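Local coordinates for protein phenolic acid decarboxylase (Sedimentibacter hydroxybenzoicus, PDB 7AE5) that catalyses the reversible, non-oxidative decarboxylation of 4-hydroxybenzoate and 3,4-dihydroxybenzoate as a prenylated-FMN-dependent, oxygen-sensitive enzyme of the UbiD family, at residues Gly69-His74 / Leu320-Thr325; Leu78-Asn83 / Phe90-Arg95; Leu308-Gly311 / Glu316-Tyr319. All coordinates share one frame; numbering follows the deposited sequence.

Contact 1: Gly69-His74 / Leu320-Thr325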
loop_
_atom_site.group_PDB
_atom_site.type_symbol
_atom_site.label_atom_id
_atom_site.label_comp_id
_atom_site.label_asym_id
_atom_site.label_seq_id
_atom_site.Cartn_x
_atom_site.Cartn_y
_atom_site.Cartn_z
ATOM N N GLY C 69 -8.989 -19.897 37.013
ATOM C CA GLY C 69 -8.071 -18.862 36.570
ATOM C C GLY C 69 -6.602 -19.205 36.417
ATOM O O GLY C 69 -5.745 -18.417 36.829
ATOM N N SER C 70 -6.294 -20.348 35.810
ATOM C CA SER C 70 -4.916 -20.721 35.506
ATOM C C SER C 70 -4.939 -22.018 34.717
ATOM O O SER C 70 -5.891 -22.798 34.802
ATOM C CB SER C 70 -4.063 -20.889 36.769
ATOM O OG SER C 70 -4.431 -22.048 37.501
ATOM N N TRP C 71 -3.870 -22.241 33.949
ATOM C CA TRP C 71 -3.754 -23.484 33.201
ATOM C C TRP C 71 -3.535 -24.683 34.110
ATOM O O TRP C 71 -3.806 -25.815 33.696
ATOM C CB TRP C 71 -2.630 -23.376 32.172
ATOM C CG TRP C 71 -2.989 -22.458 31.052
ATOM C CD1 TRP C 71 -2.362 -21.297 30.702
ATOM C CD2 TRP C 71 -4.098 -22.602 30.156
ATOM N NE1 TRP C 71 -2.996 -20.726 29.625
ATOM C CE2 TRP C 71 -4.067 -21.506 29.274
ATOM C CE3 TRP C 71 -5.107 -23.560 30.008
ATOM C CZ2 TRP C 71 -5.007 -21.338 28.258
ATOM C CZ3 TRP C 71 -6.039 -23.392 28.999
ATOM C CH2 TRP C 71 -5.981 -22.291 28.137
ATOM N N GLN C 72 -3.056 -24.463 35.335
ATOM C CA GLN C 72 -3.004 -25.546 36.309
ATOM C C GLN C 72 -4.410 -25.953 36.734
ATOM O O GLN C 72 -4.751 -27.141 36.728
ATOM C CB GLN C 72 -2.171 -25.129 37.523
ATOM C CG GLN C 72 -0.663 -25.176 37.308
ATOM C CD GLN C 72 -0.174 -24.125 36.329
ATOM O OE1 GLN C 72 -0.786 -23.067 36.177
ATOM N NE2 GLN C 72 0.939 -24.410 35.661
ATOM N N ASN C 73 -5.241 -24.973 37.099
ATOM C CA ASN C 73 -6.627 -25.265 37.457
ATOM C C ASN C 73 -7.390 -25.839 36.270
ATOM O O ASN C 73 -8.225 -26.736 36.433
ATOM C CB ASN C 73 -7.314 -23.997 37.964
ATOM C CG ASN C 73 -6.627 -23.407 39.178
ATOM O OD1 ASN C 73 -5.510 -23.791 39.521
ATOM N ND2 ASN C 73 -7.290 -22.457 39.828
ATOM N N HIS C 74 -7.121 -25.321 35.069
ATOM C CA HIS C 74 -7.757 -25.844 33.864
ATOM C C HIS C 74 -7.362 -27.294 33.619
ATOM O O HIS C 74 -8.206 -28.123 33.259
ATOM C CB HIS C 74 -7.379 -24.972 32.666
ATOM C CG HIS C 74 -8.251 -25.169 31.465
ATOM N ND1 HIS C 74 -8.119 -26.246 30.615
ATOM C CD2 HIS C 74 -9.256 -24.414 30.961
ATOM C CE1 HIS C 74 -9.010 -26.151 29.644
ATOM N NE2 HIS C 74 -9.713 -25.047 29.831
ATOM N N LEU C 320 -12.221 -19.363 30.709
ATOM C CA LEU C 320 -13.536 -19.910 30.384
ATOM C C LEU C 320 -13.866 -19.824 28.900
ATOM O O LEU C 320 -14.865 -20.414 28.475
ATOM C CB LEU C 320 -14.638 -19.199 31.177
ATOM C CG LEU C 320 -14.909 -19.570 32.639
ATOM C CD1 LEU C 320 -14.871 -21.079 32.839
ATOM C CD2 LEU C 320 -13.962 -18.872 33.600
ATOM N N MET C 321 -13.069 -19.105 28.106
ATOM C CA MET C 321 -13.336 -18.948 26.682
ATOM C C MET C 321 -12.145 -19.333 25.815
ATOM O O MET C 321 -12.161 -19.062 24.608
ATOM C CB MET C 321 -13.748 -17.506 26.366
ATOM C CG MET C 321 -14.893 -16.976 27.213
ATOM S SD MET C 321 -14.954 -15.175 27.214
ATOM C CE MET C 321 -15.073 -14.841 25.461
ATOM N N ALA C 322 -11.120 -19.962 26.388
ATOM C CA ALA C 322 -9.863 -20.159 25.667
ATOM C C ALA C 322 -9.946 -21.335 24.697
ATOM O O ALA C 322 -9.988 -21.148 23.477
ATOM C CB ALA C 322 -8.717 -20.350 26.665
ATOM N N LEU C 323 -9.966 -22.559 25.229
ATOM C CA LEU C 323 -9.894 -23.746 24.385
ATOM C C LEU C 323 -11.250 -24.176 23.841
ATOM O O LEU C 323 -11.299 -24.842 22.800
ATOM C CB LEU C 323 -9.258 -24.899 25.163
ATOM C CG LEU C 323 -7.812 -24.673 25.610
ATOM C CD1 LEU C 323 -7.185 -25.970 26.093
ATOM C CD2 LEU C 323 -6.991 -24.068 24.481
ATOM N N ASN C 324 -12.347 -23.824 24.516
ATOM C CA ASN C 324 -13.668 -24.124 23.978
ATOM C C ASN C 324 -13.995 -23.265 22.766
ATOM O O ASN C 324 -14.936 -23.581 22.031
ATOM C CB ASN C 324 -14.739 -23.943 25.056
ATOM C CG ASN C 324 -14.514 -22.705 25.900
ATOM O OD1 ASN C 324 -13.382 -22.251 26.072
ATOM N ND2 ASN C 324 -15.597 -22.152 26.438
ATOM N N THR C 325 -13.250 -22.180 22.552
ATOM C CA THR C 325 -13.337 -21.447 21.295
ATOM C C THR C 325 -12.448 -22.081 20.233
ATOM O O THR C 325 -12.812 -22.121 19.053
ATOM C CB THR C 325 -12.944 -19.982 21.512
ATOM O OG1 THR C 325 -13.794 -19.394 22.504
ATOM C CG2 THR C 325 -13.057 -19.190 20.214
HETATM O O HOH W 1 -10.220 -23.125 27.943
#
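One water joins H74 to L323, taking the backbone N-H of L323, with its oxygen 2.8 Å from L323 N, and a weak bond from H74 NE2. The other ring nitrogen of H74, ND1, is bonded to Q89 OE1 on helix 86-96, which is the firmer hold on the imidazole. The indole of W71 covers one face of it, with W71 CZ3 3.7 Å above the plane and over the ring centre. W71 also reaches across the interface through CH2 of its benzo ring, met obliquely: CH2 lies 3.7 Å from A322 CB and 3.9 Å from L323 CG. The contact illustrates how helix starts can join domains, here the beginning of helix 71-77 in the N-terminal domain of the UbiD fold and that of helix 323-336 in the C-terminal one. S70 is the N-cap of the first helix, its OG accepting a nearly straight bond (170°) from N73 N at 3.1 Å. With CG anti to the backbone N (chi1 -164°), H74 brings its CE1 to 4.0 Å from L323 CD1. M346 of strand 340-347 packs on W71, A322 and L323 alike.

Contact 2: Leu78-Asn83 / Phe90-Arg95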
loop_
_atom_site.group_PDB
_atom_site.type_symbol
_atom_site.label_atom_id
_atom_site.label_comp_id
_atom_site.label_asym_id
_atom_site.label_seq_id
_atom_site.Cartn_x
_atom_site.Cartn_y
_atom_site.Cartn_z
ATOM N N LEU C 78 -9.949 -30.958 33.821
ATOM C CA LEU C 78 -10.105 -32.098 32.930
ATOM C C LEU C 78 -9.505 -33.376 33.491
ATOM O O LEU C 78 -9.405 -34.368 32.762
ATOM C CB LEU C 78 -9.484 -31.793 31.570
ATOM C CG LEU C 78 -10.135 -30.585 30.911
ATOM C CD1 LEU C 78 -9.112 -29.654 30.268
ATOM C CD2 LEU C 78 -11.151 -31.091 29.925
ATOM N N GLY C 79 -9.111 -33.378 34.761
ATOM C CA GLY C 79 -8.560 -34.573 35.368
ATOM C C GLY C 79 -7.148 -34.904 34.946
ATOM O O GLY C 79 -6.756 -36.074 34.992
ATOM N N LEU C 80 -6.368 -33.909 34.538
ATOM C CA LEU C 80 -5.008 -34.109 34.069
ATOM C C LEU C 80 -4.009 -33.579 35.090
ATOM O O LEU C 80 -4.357 -32.810 35.991
ATOM C CB LEU C 80 -4.792 -33.413 32.720
ATOM C CG LEU C 80 -5.719 -33.841 31.581
ATOM C CD1 LEU C 80 -5.649 -32.852 30.430
ATOM C CD2 LEU C 80 -5.366 -35.242 31.105
ATOM N N ASP C 81 -2.756 -34.010 34.938
ATOM C CA ASP C 81 -1.667 -33.457 35.732
ATOM C C ASP C 81 -1.640 -31.940 35.591
ATOM O O ASP C 81 -1.844 -31.399 34.502
ATOM C CB ASP C 81 -0.332 -34.062 35.292
ATOM C CG ASP C 81 0.829 -33.606 36.150
ATOM O OD1 ASP C 81 1.420 -32.551 35.838
ATOM O OD2 ASP C 81 1.156 -34.303 37.133
ATOM N N LYS C 82 -1.389 -31.253 36.709
ATOM C CA LYS C 82 -1.616 -29.812 36.755
ATOM C C LYS C 82 -0.657 -29.041 35.856
ATOM O O LYS C 82 -0.990 -27.937 35.413
ATOM C CB LYS C 82 -1.513 -29.309 38.194
ATOM C CG LYS C 82 -0.098 -29.237 38.740
ATOM C CD LYS C 82 -0.094 -28.790 40.192
ATOM C CE LYS C 82 1.314 -28.784 40.764
ATOM N NZ LYS C 82 1.383 -29.515 42.059
ATOM N N ASN C 83 0.518 -29.592 35.567
ATOM C CA ASN C 83 1.505 -28.901 34.748
ATOM C C ASN C 83 1.338 -29.174 33.259
ATOM O O ASN C 83 2.185 -28.742 32.469
ATOM C CB ASN C 83 2.920 -29.285 35.187
ATOM C CG ASN C 83 3.232 -28.840 36.603
ATOM O OD1 ASN C 83 3.768 -29.607 37.403
ATOM N ND2 ASN C 83 2.890 -27.596 36.922
ATOM N N PHE C 90 -5.262 -28.820 24.926
ATOM C CA PHE C 90 -6.065 -28.596 23.729
ATOM C C PHE C 90 -6.361 -29.908 23.010
ATOM O O PHE C 90 -7.478 -30.115 22.522
ATOM C CB PHE C 90 -5.340 -27.608 22.811
ATOM C CG PHE C 90 -5.859 -27.579 21.399
ATOM C CD1 PHE C 90 -6.905 -26.741 21.052
ATOM C CD2 PHE C 90 -5.274 -28.358 20.411
ATOM C CE1 PHE C 90 -7.378 -26.701 19.756
ATOM C CE2 PHE C 90 -5.744 -28.323 19.113
ATOM C CZ PHE C 90 -6.797 -27.491 18.785
ATOM N N TYR C 91 -5.375 -30.805 22.942
ATOM C CA TYR C 91 -5.582 -32.077 22.257
ATOM C C TYR C 91 -6.508 -32.991 23.046
ATOM O O TYR C 91 -7.307 -33.729 22.459
ATOM C CB TYR C 91 -4.240 -32.760 22.006
ATOM C CG TYR C 91 -3.519 -32.221 20.800
ATOM C CD1 TYR C 91 -4.187 -32.032 19.597
ATOM C CD2 TYR C 91 -2.174 -31.884 20.865
ATOM C CE1 TYR C 91 -3.535 -31.533 18.493
ATOM C CE2 TYR C 91 -1.515 -31.384 19.766
ATOM C CZ TYR C 91 -2.200 -31.211 18.585
ATOM O OH TYR C 91 -1.542 -30.714 17.491
ATOM N N GLU C 92 -6.412 -32.964 24.376
ATOM C CA GLU C 92 -7.314 -33.763 25.196
ATOM C C GLU C 92 -8.751 -33.267 25.074
ATOM O O GLU C 92 -9.685 -34.072 24.988
ATOM C CB GLU C 92 -6.853 -33.741 26.653
ATOM C CG GLU C 92 -7.607 -34.695 27.565
ATOM C CD GLU C 92 -7.448 -36.145 27.151
ATOM O OE1 GLU C 92 -6.340 -36.523 26.712
ATOM O OE2 GLU C 92 -8.429 -36.908 27.268
ATOM N N LEU C 93 -8.943 -31.945 25.062
ATOM C CA LEU C 93 -10.275 -31.390 24.837
ATOM C C LEU C 93 -10.810 -31.767 23.463
ATOM O O LEU C 93 -11.995 -32.092 23.318
ATOM C CB LEU C 93 -10.242 -29.871 25.005
ATOM C CG LEU C 93 -10.674 -29.363 26.375
ATOM C CD1 LEU C 93 -10.919 -27.873 26.342
ATOM C CD2 LEU C 93 -11.968 -30.077 26.726
ATOM N N ASN C 94 -9.954 -31.726 22.441
ATOM C CA ASN C 94 -10.394 -32.080 21.097
ATOM C C ASN C 94 -10.754 -33.557 21.005
ATOM O O ASN C 94 -11.690 -33.930 20.286
ATOM C CB ASN C 94 -9.307 -31.726 20.082
ATOM C CG ASN C 94 -9.680 -32.122 18.670
ATOM O OD1 ASN C 94 -10.656 -31.622 18.112
ATOM N ND2 ASN C 94 -8.906 -33.027 18.085
ATOM N N ARG C 95 -10.026 -34.411 21.727
ATOM C CA ARG C 95 -10.316 -35.841 21.694
ATOM C C ARG C 95 -11.662 -36.151 22.341
ATOM O O ARG C 95 -12.394 -37.029 21.871
ATOM C CB ARG C 95 -9.192 -36.614 22.387
ATOM C CG ARG C 95 -9.343 -38.126 22.332
ATOM C CD ARG C 95 -8.350 -38.814 23.257
ATOM N NE ARG C 95 -8.641 -38.549 24.661
ATOM C CZ ARG C 95 -9.578 -39.171 25.363
ATOM N NH1 ARG C 95 -10.336 -40.112 24.823
ATOM N NH2 ARG C 95 -9.761 -38.841 26.638
#
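A Schellman motif closes helix 71-77, and the loop that follows runs back along that helix, so that helix 86-96 lies beside it pointing nearly the same way, all within the N-terminal domain. L78, at the helix end, meets L93; L80, just after the motif, meets E92. G79, with its positive phi of 75°, is the C-prime residue; L78 precedes it as the first residue to leave helical geometry. The loop is shaped further on by an Asx turn, in which D81 OD1 accepts from N83 N at 3.1 Å, the donor standing above the carboxylate plane. Between loop and helix the two pairs differ in character. L78 and L93 meet at about a right angle through their CD2 methyls, and the 3.5 Å between L78 CD2 and L93 CD2 is tighter than usual carbon packing. L93 has a chi1 of -97°, well away from a staggered value, so this corner is either strained or imperfectly modelled. L93 also touches L323 of helix 323-336. In the second pair the methylene part of a glutamate does apolar work: L80 CD1 rests 3.9 Å from E92 CG and 4.1 Å from E92 CB. E92 CG lies anti to the backbone N, and a bend at chi2 (61°) then turns the carboxylate to the arginines. There E92 OE2 forms a salt bridge with R96 NE; R95 NH2 approaches the same oxygen too closely to be trusted in detail, and the R95 NE bond is weak. R96 NH2 also bonds L78 O, while R95 NH2 reaches D236. E92 is thus used along its whole length, its methylenes covering a leucine while its charge faces neighbouring arginines, which probably favours the ionised form; between loop and helix the contact rests on apolar packing.

Contact 3: Leu308-Gly311 / Glu316-Tyr319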
loop_
_atom_site.group_PDB
_atom_site.type_symbol
_atom_site.label_atom_id
_atom_site.label_comp_id
_atom_site.label_asym_id
_atom_site.label_seq_id
_atom_site.Cartn_x
_atom_site.Cartn_y
_atom_site.Cartn_z
ATOM N N LEU C 308 -16.802 -14.987 39.993
ATOM C CA LEU C 308 -15.689 -14.751 39.086
ATOM C C LEU C 308 -15.358 -13.268 39.034
ATOM O O LEU C 308 -16.257 -12.424 38.976
ATOM C CB LEU C 308 -16.022 -15.275 37.674
ATOM C CG LEU C 308 -15.230 -14.838 36.434
ATOM C CD1 LEU C 308 -15.300 -15.932 35.387
ATOM C CD2 LEU C 308 -15.761 -13.536 35.832
ATOM N N TYR C 309 -14.067 -12.956 39.054
ATOM C CA TYR C 309 -13.599 -11.612 38.756
ATOM C C TYR C 309 -13.151 -11.532 37.303
ATOM O O TYR C 309 -12.479 -12.436 36.798
ATOM C CB TYR C 309 -12.439 -11.190 39.663
ATOM C CG TYR C 309 -11.853 -9.854 39.250
ATOM C CD1 TYR C 309 -12.496 -8.664 39.571
ATOM C CD2 TYR C 309 -10.680 -9.784 38.506
ATOM C CE1 TYR C 309 -11.978 -7.444 39.185
ATOM C CE2 TYR C 309 -10.155 -8.568 38.113
ATOM C CZ TYR C 309 -10.810 -7.400 38.456
ATOM O OH TYR C 309 -10.296 -6.182 38.069
ATOM N N LEU C 310 -13.520 -10.441 36.638
ATOM C CA LEU C 310 -13.023 -10.141 35.306
ATOM C C LEU C 310 -12.595 -8.682 35.248
ATOM O O LEU C 310 -13.173 -7.816 35.913
ATOM C CB LEU C 310 -14.070 -10.438 34.213
ATOM C CG LEU C 310 -15.138 -9.398 33.869
ATOM C CD1 LEU C 310 -15.847 -9.794 32.584
ATOM C CD2 LEU C 310 -16.138 -9.250 35.005
ATOM N N GLY C 311 -11.558 -8.426 34.458
ATOM C CA GLY C 311 -11.014 -7.094 34.305
ATOM C C GLY C 311 -10.164 -7.003 33.059
ATOM O O GLY C 311 -10.536 -7.539 32.010
ATOM N N GLU C 316 -9.860 -14.708 35.018
ATOM C CA GLU C 316 -10.456 -16.040 34.975
ATOM C C GLU C 316 -11.321 -16.222 33.732
ATOM O O GLU C 316 -11.354 -17.311 33.147
ATOM C CB GLU C 316 -11.278 -16.291 36.237
ATOM C CG GLU C 316 -11.774 -17.711 36.357
ATOM C CD GLU C 316 -12.701 -17.910 37.534
ATOM O OE1 GLU C 316 -12.865 -16.967 38.338
ATOM O OE2 GLU C 316 -13.266 -19.016 37.657
ATOM N N ILE C 317 -12.013 -15.160 33.305
ATOM C CA ILE C 317 -12.949 -15.267 32.186
ATOM C C ILE C 317 -12.247 -15.744 30.921
ATOM O O ILE C 317 -12.832 -16.483 30.120
ATOM C CB ILE C 317 -13.666 -13.920 31.960
ATOM C CG1 ILE C 317 -14.714 -14.045 30.852
ATOM C CG2 ILE C 317 -12.667 -12.820 31.623
ATOM C CD1 ILE C 317 -15.887 -14.932 31.214
ATOM N N ASP C 318 -10.988 -15.348 30.724
ATOM C CA ASP C 318 -10.265 -15.762 29.525
ATOM C C ASP C 318 -10.067 -17.270 29.486
ATOM O O ASP C 318 -10.080 -17.870 28.405
ATOM C CB ASP C 318 -8.921 -15.038 29.453
ATOM C CG ASP C 318 -9.079 -13.532 29.393
ATOM O OD1 ASP C 318 -9.189 -12.990 28.273
ATOM O OD2 ASP C 318 -9.111 -12.892 30.466
ATOM N N TYR C 319 -9.894 -17.903 30.646
ATOM C CA TYR C 319 -9.768 -19.354 30.668
ATOM C C TYR C 319 -11.106 -20.035 30.405
ATOM O O TYR C 319 -11.133 -21.170 29.914
ATOM C CB TYR C 319 -9.174 -19.804 32.003
ATOM C CG TYR C 319 -7.769 -19.287 32.233
ATOM C CD1 TYR C 319 -6.666 -19.981 31.750
ATOM C CD2 TYR C 319 -7.547 -18.098 32.914
ATOM C CE1 TYR C 319 -5.380 -19.511 31.951
ATOM C CE2 TYR C 319 -6.264 -17.620 33.120
ATOM C CZ TYR C 319 -5.184 -18.331 32.637
ATOM O OH TYR C 319 -3.907 -17.856 32.839
HETATM O O HOH W 2 -12.073 -14.935 39.421
#
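L308, I317 and E316 contribute most of this interface, and the first of them meets both of the others. The L308 side chain lies obliquely across the carboxylate end of E316, with L308 CB 3.6 Å from E316 OE1 and L308 CD1 3.9 Å from E316 CD. The same methyl approaches the helix backbone, L308 CD1 being 4.0 Å from I317 N. E316 gets there by full extension: CG is anti to the backbone N (chi1 -172°) and the chain stays straight beyond it. Its OE2 is bound by K145 NZ in a salt bridge and by the backbone N of H68, so two groups fix the buried charge and probably stabilise it as the anion. A water links OE1 to Y309 N, 2.8 Å from that nitrogen, although its 2.4 Å separation from E316 OE1 is too short to be trusted. The arrangement exemplifies a returning chain: the extended segment 308-311 follows strand 304-306, an edge strand of the N-terminal mixed sheet, and after 311 the chain comes back so that the helical turn 316-319 lies across that segment, helix 316-320 leading on to helix 323-336. I317 supplies the other apolar patch, its CG2 lying 3.8 Å from L310 CB. The side chain of L310 is about 5 Å from that of E278, the predicted proton donor. The side chain of I317 is about 6 Å from that of T166, predicted to bind prenylated FMN. On another flank Y309 packs on P461 of a second subunit.

How the contacts relate
Taken together, the three contacts show how two pairs of successive helices, distant in sequence but packed together, can tie UbiD domains to each other. Contact 1 spans the chain, 246 residues apart at its closest ends, and contacts 2 and 3 fall between its segments, in that order. Their centres each lie about 10 Å from that of contact 1, and about 20 Å from one another. Contact 2 follows directly on helix 71-77 of contact 1 and uses the next helix, 86-96, where F90 and L93 pack against L323. Contact 3 joins contact 1 through successive helices 316-320 and 323-336, W71 meeting Y319 edge-to-face. Helices 71-77 and 86-96 are thereby connected, through contact 1, to a segment close to the predicted active site.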